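PDB 5F67: inactivation-no-after-potential D protein from Drosophila melanogaster, which is a PDZ scaffold protein whose third PDZ domain binds the C-terminal tail of the TRP channel. Local coordinates for residues R25-R30 against A65-G70; A75-V80 against V99-L104. One frame throughout, in Å; residues are numbered along the deposited sequence.

Contact 1 (R25-R30 against A65-G70); sequences RTVQVR and AGVKVG
The flat guanidinium of R25 meets the loop after helix 61-64 with its edge. At that edge, in the plane of the group, lie the carbonyl carbon of G66 and a water. R25 NH2 donates to G66 O at 2.9 Å. The bond is bent, with 138° at the hydrogen, and the oxygen sits 22° out of the guanidinium plane. R25 NE gives its hydrogen to the water, which in turn donates to A65 O, 2.9 Å from the water oxygen. Two successive carbonyls of the loop are thus held by one side chain, one directly and one through water. CG of R25 is tucked between the backbone N and the carbonyl carbon (chi1 67°), and from there the chain runs extended to NE, which carries the group across to the loop. R25 NH2 also forms a salt bridge with D71, whose carboxylate accepts from K68 N as well.

Beside this polar edge the valines of the strand pack on the loop. V29 CG2 rests on A65 CB at 3.7 Å. V27 CG2 faces V67 CG2 more loosely, at 4.3 Å, and V27 CG1 lies near A65 O. V67 also touches A62 and I53, so it is enclosed from several parts of the domain.

G66, with positive phi, forms a Schellman motif after helix 61-64. The arrangement joins the first strand of the PDZ fold to the loop following that helix.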
# COMPACT_ATOMS: atom_id res chain seq x y z
N ARG A 25 -5.97 5.26 8.37
CA ARG A 25 -7.26 4.64 8.10
C ARG A 25 -7.04 3.21 7.63
O ARG A 25 -5.94 2.83 7.22
CB ARG A 25 -8.01 5.43 7.02
CG ARG A 25 -7.33 5.38 5.64
CD ARG A 25 -7.88 6.42 4.66
NE ARG A 25 -7.40 6.19 3.29
CZ ARG A 25 -6.23 6.60 2.83
NH1 ARG A 25 -5.42 7.27 3.64
NH2 ARG A 25 -5.86 6.36 1.57
N THR A 26 -8.09 2.40 7.69
CA THR A 26 -8.00 1.02 7.24
C THR A 26 -8.74 0.86 5.92
O THR A 26 -9.90 1.25 5.81
CB THR A 26 -8.66 0.09 8.29
OG1 THR A 26 -7.90 0.13 9.50
CG2 THR A 26 -8.71 -1.33 7.77
N VAL A 27 -8.07 0.28 4.92
CA VAL A 27 -8.76 -0.09 3.69
C VAL A 27 -8.74 -1.60 3.50
O VAL A 27 -7.85 -2.28 4.01
CB VAL A 27 -8.14 0.59 2.44
CG1 VAL A 27 -8.18 2.11 2.60
CG2 VAL A 27 -6.70 0.11 2.20
N GLN A 28 -9.73 -2.12 2.78
CA GLN A 28 -9.83 -3.55 2.53
C GLN A 28 -9.81 -3.73 1.02
O GLN A 28 -10.78 -3.40 0.35
CB GLN A 28 -11.15 -4.09 3.09
CG GLN A 28 -11.38 -3.80 4.58
CD GLN A 28 -10.48 -4.62 5.50
OE1 GLN A 28 -9.74 -5.51 5.05
NE2 GLN A 28 -10.54 -4.32 6.80
N VAL A 29 -8.72 -4.27 0.49
CA VAL A 29 -8.58 -4.31 -0.96
C VAL A 29 -8.43 -5.75 -1.45
O VAL A 29 -7.53 -6.47 -1.02
CB VAL A 29 -7.34 -3.51 -1.41
CG1 VAL A 29 -7.21 -3.54 -2.93
CG2 VAL A 29 -7.44 -2.08 -0.89
N ARG A 30 -9.33 -6.18 -2.33
CA ARG A 30 -9.27 -7.56 -2.82
C ARG A 30 -8.20 -7.72 -3.88
O ARG A 30 -8.17 -6.97 -4.88
CB ARG A 30 -10.63 -8.01 -3.35
CG ARG A 30 -10.70 -9.52 -3.66
CD ARG A 30 -12.10 -9.95 -4.14
NE ARG A 30 -13.10 -9.50 -3.17
CZ ARG A 30 -13.51 -10.20 -2.12
NH1 ARG A 30 -13.04 -11.43 -1.91
NH2 ARG A 30 -14.40 -9.68 -1.28
N ALA A 65 -10.59 1.64 -3.81
CA ALA A 65 -10.68 1.70 -2.35
C ALA A 65 -10.14 3.00 -1.76
O ALA A 65 -10.18 3.20 -0.55
CB ALA A 65 -9.95 0.52 -1.72
N GLY A 66 -9.60 3.86 -2.61
CA GLY A 66 -9.13 5.15 -2.13
C GLY A 66 -7.68 5.19 -1.68
O GLY A 66 -7.29 6.10 -0.95
N VAL A 67 -6.89 4.20 -2.09
CA VAL A 67 -5.44 4.27 -1.85
C VAL A 67 -4.92 5.42 -2.70
O VAL A 67 -5.33 5.57 -3.86
CB VAL A 67 -4.75 2.96 -2.27
CG1 VAL A 67 -3.23 3.04 -2.06
CG2 VAL A 67 -5.36 1.78 -1.51
N LYS A 68 -4.03 6.25 -2.14
CA LYS A 68 -3.47 7.37 -2.89
C LYS A 68 -1.96 7.25 -3.00
O LYS A 68 -1.30 6.78 -2.05
CB LYS A 68 -3.79 8.71 -2.23
CG LYS A 68 -5.27 8.96 -2.00
CD LYS A 68 -6.07 8.81 -3.28
CE LYS A 68 -7.55 9.06 -3.01
NZ LYS A 68 -8.42 8.52 -4.10
N VAL A 69 -1.41 7.67 -4.13
CA VAL A 69 0.04 7.78 -4.28
C VAL A 69 0.55 8.73 -3.20
O VAL A 69 -0.03 9.80 -2.98
CB VAL A 69 0.44 8.29 -5.68
CG1 VAL A 69 1.94 8.54 -5.77
CG2 VAL A 69 -0.00 7.29 -6.76
N GLY A 70 1.62 8.33 -2.52
CA GLY A 70 2.19 9.13 -1.45
C GLY A 70 1.76 8.67 -0.06
O GLY A 70 2.36 9.08 0.94
O HOH W 1 -9.40 5.00 1.54

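Contact 2 (A75-V80 against V99-L104)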
# COMPACT_ATOMS: atom_id res chain seq x y z
N ALA A 75 0.56 -0.98 7.87
CA ALA A 75 0.38 -2.41 8.13
C ALA A 75 -0.22 -3.13 6.93
O ALA A 75 -0.95 -2.53 6.15
CB ALA A 75 -0.49 -2.63 9.35
N VAL A 76 0.10 -4.42 6.81
CA VAL A 76 -0.53 -5.30 5.83
C VAL A 76 -1.12 -6.45 6.62
O VAL A 76 -0.38 -7.23 7.22
CB VAL A 76 0.50 -5.84 4.83
CG1 VAL A 76 -0.17 -6.81 3.85
CG2 VAL A 76 1.15 -4.68 4.08
N ASN A 77 -2.45 -6.57 6.61
CA ASN A 77 -3.14 -7.51 7.49
C ASN A 77 -2.64 -7.31 8.92
O ASN A 77 -2.62 -6.17 9.39
CB ASN A 77 -3.01 -8.96 7.01
CG ASN A 77 -3.79 -9.22 5.73
OD1 ASN A 77 -4.83 -8.59 5.49
ND2 ASN A 77 -3.30 -10.13 4.90
N GLN A 78 -2.20 -8.37 9.59
CA GLN A 78 -1.74 -8.20 10.98
C GLN A 78 -0.23 -7.93 11.10
O GLN A 78 0.30 -7.89 12.21
CB GLN A 78 -2.13 -9.41 11.83
CG GLN A 78 -3.58 -9.37 12.33
CD GLN A 78 -3.79 -8.32 13.42
OE1 GLN A 78 -3.31 -8.47 14.55
NE2 GLN A 78 -4.49 -7.25 13.08
N ASP A 79 0.45 -7.76 9.97
CA ASP A 79 1.88 -7.46 10.00
C ASP A 79 2.17 -5.95 9.91
O ASP A 79 1.88 -5.31 8.90
CB ASP A 79 2.61 -8.20 8.88
CG ASP A 79 2.56 -9.71 9.05
OD1 ASP A 79 3.29 -10.23 9.92
OD2 ASP A 79 1.79 -10.37 8.32
N VAL A 80 2.74 -5.40 10.98
CA VAL A 80 3.08 -3.98 11.02
C VAL A 80 4.25 -3.69 10.08
O VAL A 80 5.25 -4.40 10.10
CB VAL A 80 3.43 -3.55 12.46
CG1 VAL A 80 3.97 -2.13 12.48
CG2 VAL A 80 2.21 -3.68 13.36
N VAL A 99 -8.92 -10.69 0.36
CA VAL A 99 -9.03 -9.31 0.85
C VAL A 99 -7.85 -8.95 1.75
O VAL A 99 -7.65 -9.55 2.81
CB VAL A 99 -10.34 -9.10 1.61
CG1 VAL A 99 -10.44 -7.65 2.12
CG2 VAL A 99 -11.51 -9.40 0.70
N VAL A 100 -7.10 -7.94 1.32
CA VAL A 100 -5.89 -7.54 2.02
C VAL A 100 -6.18 -6.26 2.77
O VAL A 100 -6.63 -5.27 2.18
CB VAL A 100 -4.72 -7.33 1.04
CG1 VAL A 100 -3.42 -7.00 1.80
CG2 VAL A 100 -4.52 -8.58 0.17
N THR A 101 -5.96 -6.29 4.08
CA THR A 101 -6.21 -5.15 4.94
C THR A 101 -4.94 -4.30 4.93
O THR A 101 -3.85 -4.81 5.20
CB THR A 101 -6.46 -5.59 6.38
OG1 THR A 101 -7.55 -6.51 6.42
CG2 THR A 101 -6.76 -4.38 7.28
N MET A 102 -5.07 -3.02 4.61
CA MET A 102 -3.91 -2.15 4.70
C MET A 102 -4.25 -0.94 5.57
O MET A 102 -5.35 -0.41 5.49
CB MET A 102 -3.49 -1.68 3.31
CG MET A 102 -2.98 -2.82 2.42
SD MET A 102 -2.33 -2.22 0.86
CE MET A 102 -3.83 -1.83 -0.03
N ILE A 103 -3.29 -0.53 6.40
CA ILE A 103 -3.47 0.69 7.15
C ILE A 103 -2.61 1.72 6.45
O ILE A 103 -1.41 1.51 6.25
CB ILE A 103 -3.00 0.56 8.61
CG1 ILE A 103 -3.90 -0.45 9.34
CG2 ILE A 103 -3.09 1.90 9.31
CD1 ILE A 103 -3.49 -0.70 10.78
N LEU A 104 -3.25 2.82 6.07
CA LEU A 104 -2.60 3.84 5.26
C LEU A 104 -2.72 5.20 5.91
O LEU A 104 -3.71 5.50 6.57
CB LEU A 104 -3.26 3.90 3.88
CG LEU A 104 -3.11 2.68 2.97
CD1 LEU A 104 -4.07 2.77 1.79
CD2 LEU A 104 -1.66 2.52 2.49
O HOH W 2 -5.24 -11.30 2.87
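This is the antiparallel pairing of strands 72-76 and 99-105 in the PDZ sheet, at the point where strand 72-76 runs into a type II' turn from V76 to D79. A75 and I103 form a hydrogen-bonded pair, and V76 and M102 the non-hydrogen-bonded pair next to it. I103 N donates to A75 O at 3.1 Å. Past the last bridge, N77 N donates to T101 O over a short 2.7 Å. The same two carbonyl oxygens also take CA-H contacts, A75 O from M102 and T101 O from V76.

The side chains lie on two faces. On one, A75 CB packs against I103 CD1 at 3.8 Å; I17 of helix 17-20 touches both residues. The opposite face carries V76 and M102, and L93 of helix 86-95 lies against both. V76 CG1 meets V100 CG1 at 3.8 Å, the two side chains crossing at a slant. In both valines the touching branch is the one anti to the backbone N.

N77 continues the ladder with its side chain after the backbone has turned away. Its amide sits beside its own backbone N, with CG anti to the carbonyl carbon (chi1 -69°), and its end reaches strand 99-105. There OD1 accepts from T101 N at 2.9 Å. The bond is nearly straight, 171° at the hydrogen, although the donor is tilted 35° from the amide carbonyl plane. The other end of the amide, ND2, donates to a water 3.0 Å away, and that water donates to V99 O.

Contacts 1 and 2 have centres about 10 Å apart and share one sheet. Strand 25-30 of contact 1 is the direct neighbour of strand 99-105 of contact 2, so the latter is paired along both edges. V29 O lies 2.8 Å from V100 N, a probable hydrogen bond, and Q28 OE1 lies 2.8 Å from T101 OG1, probably another. T26 CG2 packs on T101 CG2 at 3.6 Å. In sequence, both segments of contact 1 precede those of contact 2. The bound peptide is reached from contact 1 through V69, which packs on one of its apolar side chains.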